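Local coordinates for sporozoite-specific SAG protein (Toxoplasma gondii, PDB 2X28) that is a surface antigen of the SRS family from the sporozoite stage, and probably takes part in attachment to host cells, at residues V189-R194 with S206-P211; I165-A170 with L217-E222. All blocks are in the same frame, centred on the assembly; numbering follows the deposited sequence.

Interaction 1: residues V189-R194 with S206-P211; sequences VPHASR and SVTDLP. With CD (cadmium ion), chain F.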
loop_
_atom_site.group_PDB
_atom_site.type_symbol
_atom_site.label_atom_id
_atom_site.label_comp_id
_atom_site.label_asym_id
_atom_site.label_seq_id
_atom_site.Cartn_x
_atom_site.Cartn_y
_atom_site.Cartn_z
ATOM N N VAL A 189 -14.178 14.291 9.682
ATOM C CA VAL A 189 -13.588 13.966 8.392
ATOM C C VAL A 189 -14.656 13.261 7.615
ATOM O O VAL A 189 -14.846 12.067 7.784
ATOM C CB VAL A 189 -12.320 13.124 8.534
ATOM C CG1 VAL A 189 -11.656 12.881 7.109
ATOM C CG2 VAL A 189 -11.355 13.846 9.471
ATOM N N PRO A 190 -15.446 14.016 6.809
ATOM C CA PRO A 190 -16.448 13.324 5.981
ATOM C C PRO A 190 -15.813 12.234 5.137
ATOM O O PRO A 190 -14.702 12.420 4.677
ATOM C CB PRO A 190 -16.993 14.446 5.099
ATOM C CG PRO A 190 -16.955 15.653 5.984
ATOM C CD PRO A 190 -15.588 15.481 6.721
ATOM N N HIS A 191 -16.522 11.114 4.938
ATOM C CA HIS A 191 -16.052 9.945 4.124
ATOM C C HIS A 191 -14.971 9.030 4.721
ATOM O O HIS A 191 -14.721 7.949 4.167
ATOM C CB HIS A 191 -15.611 10.357 2.702
ATOM C CG HIS A 191 -16.570 11.266 2.014
ATOM N ND1 HIS A 191 -17.878 10.906 1.758
ATOM C CD2 HIS A 191 -16.439 12.552 1.610
ATOM C CE1 HIS A 191 -18.497 11.916 1.185
ATOM N NE2 HIS A 191 -17.640 12.914 1.068
ATOM N N ALA A 192 -14.327 9.457 5.808
ATOM C CA ALA A 192 -13.350 8.615 6.513
ATOM C C ALA A 192 -14.041 7.426 7.188
ATOM O O ALA A 192 -15.242 7.487 7.507
ATOM C CB ALA A 192 -12.618 9.417 7.512
ATOM N N SER A 193 -13.320 6.316 7.358
ATOM C CA SER A 193 -13.910 5.189 8.084
ATOM C C SER A 193 -12.843 4.436 8.869
ATOM O O SER A 193 -11.667 4.472 8.503
ATOM C CB SER A 193 -14.665 4.249 7.149
ATOM O OG SER A 193 -13.830 3.814 6.091
ATOM N N ARG A 194 -13.269 3.763 9.945
ATOM C CA ARG A 194 -12.360 2.984 10.772
ATOM C C ARG A 194 -12.764 1.526 10.613
ATOM O O ARG A 194 -13.953 1.221 10.586
ATOM C CB ARG A 194 -12.411 3.434 12.233
ATOM C CG ARG A 194 -11.370 2.783 13.115
ATOM C CD ARG A 194 -12.027 1.896 14.140
ATOM N NE ARG A 194 -12.138 2.614 15.359
ATOM C CZ ARG A 194 -12.898 2.317 16.416
ATOM N NH1 ARG A 194 -13.667 1.251 16.514
ATOM N NH2 ARG A 194 -12.835 3.136 17.430
ATOM N N SER A 206 -8.977 5.133 7.464
ATOM C CA SER A 206 -8.901 5.426 6.019
ATOM C C SER A 206 -9.693 6.678 5.673
ATOM O O SER A 206 -10.706 6.970 6.286
ATOM C CB SER A 206 -9.465 4.252 5.193
ATOM O OG SER A 206 -8.649 3.088 5.286
ATOM N N VAL A 207 -9.240 7.400 4.670
ATOM C CA VAL A 207 -9.910 8.593 4.209
ATOM C C VAL A 207 -9.864 8.556 2.692
ATOM O O VAL A 207 -8.968 7.941 2.094
ATOM C CB VAL A 207 -9.251 9.916 4.707
ATOM C CG1 VAL A 207 -8.999 9.937 6.259
ATOM C CG2 VAL A 207 -8.004 10.241 3.978
ATOM N N THR A 208 -10.844 9.221 2.065
ATOM C CA THR A 208 -10.787 9.426 0.631
ATOM C C THR A 208 -10.333 10.843 0.362
ATOM O O THR A 208 -9.171 11.060 0.040
ATOM C CB THR A 208 -12.155 9.113 -0.042
ATOM O OG1 THR A 208 -13.189 9.847 0.612
ATOM C CG2 THR A 208 -12.475 7.631 0.114
ATOM N N ASP A 209 -11.204 11.826 0.551
ATOM C CA ASP A 209 -10.815 13.219 0.384
ATOM C C ASP A 209 -10.405 13.693 1.763
ATOM O O ASP A 209 -11.052 13.313 2.744
ATOM C CB ASP A 209 -12.008 14.100 -0.052
ATOM C CG ASP A 209 -12.518 13.747 -1.435
ATOM O OD1 ASP A 209 -11.683 13.600 -2.359
ATOM O OD2 ASP A 209 -13.744 13.588 -1.599
ATOM N N LEU A 210 -9.421 14.599 1.812
ATOM C CA LEU A 210 -9.033 15.242 3.030
ATOM C C LEU A 210 -10.060 16.278 3.511
ATOM O O LEU A 210 -10.743 16.901 2.693
ATOM C CB LEU A 210 -7.681 15.938 2.862
ATOM C CG LEU A 210 -6.533 15.000 2.439
ATOM C CD1 LEU A 210 -5.344 15.833 2.012
ATOM C CD2 LEU A 210 -6.172 13.990 3.543
ATOM N N PRO A 211 -10.113 16.521 4.828
ATOM C CA PRO A 211 -11.058 17.530 5.292
ATOM C C PRO A 211 -10.573 18.916 4.889
ATOM O O PRO A 211 -9.408 19.081 4.512
ATOM C CB PRO A 211 -11.030 17.380 6.827
ATOM C CG PRO A 211 -9.693 16.784 7.139
ATOM C CD PRO A 211 -9.272 15.979 5.920
HETATM CD CD CD F . -17.745 14.949 0.166
HETATM O O HOH W 1 -12.405 11.034 3.888
HETATM O O HOH W 2 -13.144 5.811 4.072
HETATM O O HOH W 3 -10.322 1.607 7.556
#
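Thr208 OG1 and Asp209 OD2 lie obliquely to the imidazole of His191, whose NE2 binds a cadmium ion at 2.2 Å. The ring sits at the open end of a beta hairpin, strands 193-197 and 202-207, in the second SRS domain, on a type II turn from Val189 to Ala192. His191 and Thr208 cross at about a right angle, and His191 CB comes within 3.2 Å of Thr208 OG1, which lies between its own backbone N and carbonyl carbon (chi1 53°).

Ser193 and Ser206 form an antiparallel hydrogen-bonded pair: Ser193 N donates to Ser206 O (2.9 Å) and Ser206 N to Ser193 O (3.0 Å, N-H...O 166°). Ser206 O also receives a CA-H...O contact from Ala192 CA at 3.1 Å. The buried side is apolar: Val207 CG1 touches both Ala192 CB (3.9 Å) and Val189 CG1, which lie on the same side of it, and Pro211 CD is also against Val189 CG1. Where the strands part, one water bridges the loops: it accepts from Thr208 N and donates to Pro190 O and, at 2.9 Å, to Asp209 O.

Interaction 2: residues I165-A170 with L217-E222; sequences IKPANA and LCYRCE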
loop_
_atom_site.group_PDB
_atom_site.type_symbol
_atom_site.label_atom_id
_atom_site.label_comp_id
_atom_site.label_asym_id
_atom_site.label_seq_id
_atom_site.Cartn_x
_atom_site.Cartn_y
_atom_site.Cartn_z
ATOM N N ILE A 165 -10.006 -1.221 21.960
ATOM C CA ILE A 165 -10.182 0.019 21.187
ATOM C C ILE A 165 -11.353 0.840 21.713
ATOM O O ILE A 165 -12.391 0.297 21.990
ATOM C CB ILE A 165 -10.335 -0.236 19.646
ATOM C CG1 ILE A 165 -10.489 1.089 18.883
ATOM C CG2 ILE A 165 -11.463 -1.301 19.286
ATOM C CD1 ILE A 165 -9.227 2.054 19.087
ATOM N N LYS A 166 -11.147 2.140 21.879
ATOM C CA LYS A 166 -12.185 3.085 22.293
ATOM C C LYS A 166 -12.103 4.296 21.366
ATOM O O LYS A 166 -11.004 4.820 21.159
ATOM C CB LYS A 166 -11.978 3.573 23.746
ATOM C CG LYS A 166 -12.162 2.496 24.831
ATOM C CD LYS A 166 -13.597 1.923 24.879
ATOM C CE LYS A 166 -13.780 0.984 26.075
ATOM N NZ LYS A 166 -14.909 0.018 25.779
ATOM N N PRO A 167 -13.255 4.759 20.824
ATOM C CA PRO A 167 -14.607 4.217 21.051
ATOM C C PRO A 167 -14.733 2.823 20.473
ATOM O O PRO A 167 -14.149 2.524 19.423
ATOM C CB PRO A 167 -15.511 5.207 20.285
ATOM C CG PRO A 167 -14.687 6.553 20.334
ATOM C CD PRO A 167 -13.296 6.029 20.064
ATOM N N ALA A 168 -15.487 1.970 21.144
ATOM C CA ALA A 168 -15.767 0.648 20.617
ATOM C C ALA A 168 -16.482 0.750 19.265
ATOM O O ALA A 168 -16.273 -0.090 18.380
ATOM C CB ALA A 168 -16.653 -0.099 21.595
ATOM N N ASN A 169 -17.362 1.746 19.134
ATOM C CA ASN A 169 -18.178 1.932 17.905
ATOM C C ASN A 169 -17.315 2.559 16.826
ATOM O O ASN A 169 -16.784 3.650 17.026
ATOM C CB ASN A 169 -19.426 2.804 18.188
ATOM C CG ASN A 169 -20.296 3.084 16.907
ATOM O OD1 ASN A 169 -19.832 2.979 15.767
ATOM N ND2 ASN A 169 -21.545 3.486 17.129
ATOM N N ALA A 170 -17.134 1.840 15.723
ATOM C CA ALA A 170 -16.306 2.266 14.589
ATOM C C ALA A 170 -16.689 3.608 13.965
ATOM O O ALA A 170 -15.856 4.251 13.323
ATOM C CB ALA A 170 -16.293 1.159 13.481
ATOM N N LEU A 217 -7.509 13.427 15.143
ATOM C CA LEU A 217 -8.396 12.364 15.647
ATOM C C LEU A 217 -7.744 11.640 16.821
ATOM O O LEU A 217 -6.530 11.432 16.847
ATOM C CB LEU A 217 -8.690 11.367 14.547
ATOM C CG LEU A 217 -9.841 11.642 13.561
ATOM C CD1 LEU A 217 -10.114 13.111 13.427
ATOM C CD2 LEU A 217 -9.496 11.070 12.221
ATOM N N CYS A 218 -8.512 11.291 17.831
ATOM C CA CYS A 218 -7.916 10.476 18.876
ATOM C C CYS A 218 -8.700 9.209 19.128
ATOM O O CYS A 218 -9.929 9.205 19.123
ATOM C CB CYS A 218 -7.716 11.273 20.178
ATOM S SG CYS A 218 -7.205 10.215 21.596
ATOM N N TYR A 219 -7.958 8.146 19.373
ATOM C CA TYR A 219 -8.504 6.851 19.805
ATOM C C TYR A 219 -7.744 6.415 21.065
ATOM O O TYR A 219 -6.645 6.905 21.356
ATOM C CB TYR A 219 -8.308 5.790 18.708
ATOM C CG TYR A 219 -9.067 6.058 17.403
ATOM C CD1 TYR A 219 -10.473 6.004 17.364
ATOM C CD2 TYR A 219 -8.390 6.392 16.215
ATOM C CE1 TYR A 219 -11.164 6.263 16.193
ATOM C CE2 TYR A 219 -9.105 6.651 15.019
ATOM C CZ TYR A 219 -10.485 6.561 15.034
ATOM O OH TYR A 219 -11.203 6.804 13.906
ATOM N N ARG A 220 -8.328 5.507 21.820
ATOM C CA ARG A 220 -7.688 5.020 23.023
ATOM C C ARG A 220 -7.556 3.536 22.870
ATOM O O ARG A 220 -8.498 2.848 22.474
ATOM C CB ARG A 220 -8.514 5.390 24.292
ATOM C CG ARG A 220 -8.362 6.848 24.755
ATOM C CD ARG A 220 -9.463 7.224 25.760
ATOM N NE ARG A 220 -8.999 7.554 27.095
ATOM C CZ ARG A 220 -8.958 6.696 28.108
ATOM N NH1 ARG A 220 -9.340 5.448 27.939
ATOM N NH2 ARG A 220 -8.536 7.082 29.292
ATOM N N CYS A 221 -6.362 3.048 23.142
ATOM C CA CYS A 221 -6.164 1.638 23.397
ATOM C C CYS A 221 -6.089 1.452 24.919
ATOM O O CYS A 221 -5.067 1.783 25.543
ATOM C CB CYS A 221 -4.864 1.146 22.713
ATOM S SG CYS A 221 -4.856 1.237 20.881
ATOM N N GLU A 222 -7.123 0.837 25.478
ATOM C CA GLU A 222 -7.323 0.748 26.925
ATOM C C GLU A 222 -7.083 -0.667 27.418
ATOM O O GLU A 222 -7.342 -1.584 26.708
ATOM C CB GLU A 222 -8.775 1.088 27.271
ATOM C CG GLU A 222 -9.147 2.551 27.070
ATOM C CD GLU A 222 -10.470 2.867 27.733
ATOM O OE1 GLU A 222 -11.196 1.911 28.122
ATOM O OE2 GLU A 222 -10.786 4.063 27.833
HETATM O O HOH W 4 -13.967 5.813 14.203
#
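Ile165 holds CG1 anti to its backbone N (chi1 -179°), and the next torsion then turns CD1 toward strand 215-222, where it meets Tyr219 CB at 3.9 Å. In Lys166 the chain bends at chi2 (-63°), laying CG and CE against the carboxylate of Glu222. Both side chains lie along an antiparallel pairing in which 164-166 is an outermost strand of a four-stranded sheet in the second SRS domain.

Ile165 and Cys221 form a non-hydrogen-bonded pair, Lys166 and Arg220 the hydrogen-bonded one. Lys166 N donates to Arg220 O at 2.8 Å and Arg220 N to Lys166 O at 2.8 Å; both donors lie in the plane of the accepting carbonyl, and the second bond is the straighter (N-H...O 169°). After Lys166 a cis peptide bond leads into Pro167, whose CD reaches the edge of the Tyr219 ring, 3.9 Å from CD1, with the two side chains crossing at about a right angle. Ile165 and Tyr219 instead run side by side. A water links the far end of the ring to the same loop, accepting from Tyr219 OH (3.0 Å) and donating to Ala170 O.

On the face bearing Lys166 and Arg220, their CB atoms lie 3.9 Å apart. Cys218 and Cys221 tie the long strand to Cys179 and Cys158 through disulfides.

Lys166 meets Glu222 by its methylenes, CE standing 3.4 Å from Glu222 OE1, whereas NZ remains 4.8 Å from that oxygen. The modelled place of this carboxylate is uncertain, so both separations are approximate. Taken as modelled, they suggest that the opposite charges attract at a distance, with the two backbone bonds as the direct polar links between the segments.

How the interactions relate
Both contacts are partly buried and belong to the second SRS domain, but they pair strands of different four-stranded sheets. Interaction 1 lies at the open end of a hairpin whose outer strand is 193-197; interaction 2 joins edge strand 164-166 to 215-222, across a much longer span of sequence. Each has two backbone hydrogen bonds. Interaction 1 then opens into exposed loops with water and a cadmium ion, whereas interaction 2 has no exposed residue among those that touch and combines Ile165 and Pro167 packing on Tyr219 with lysine methylenes lying against a glutamate. Arg194 connects them: NH2 makes a probable hydrogen bond to Pro167 O (2.5 Å), and its guanidinium packs on Ile165 and Ala170.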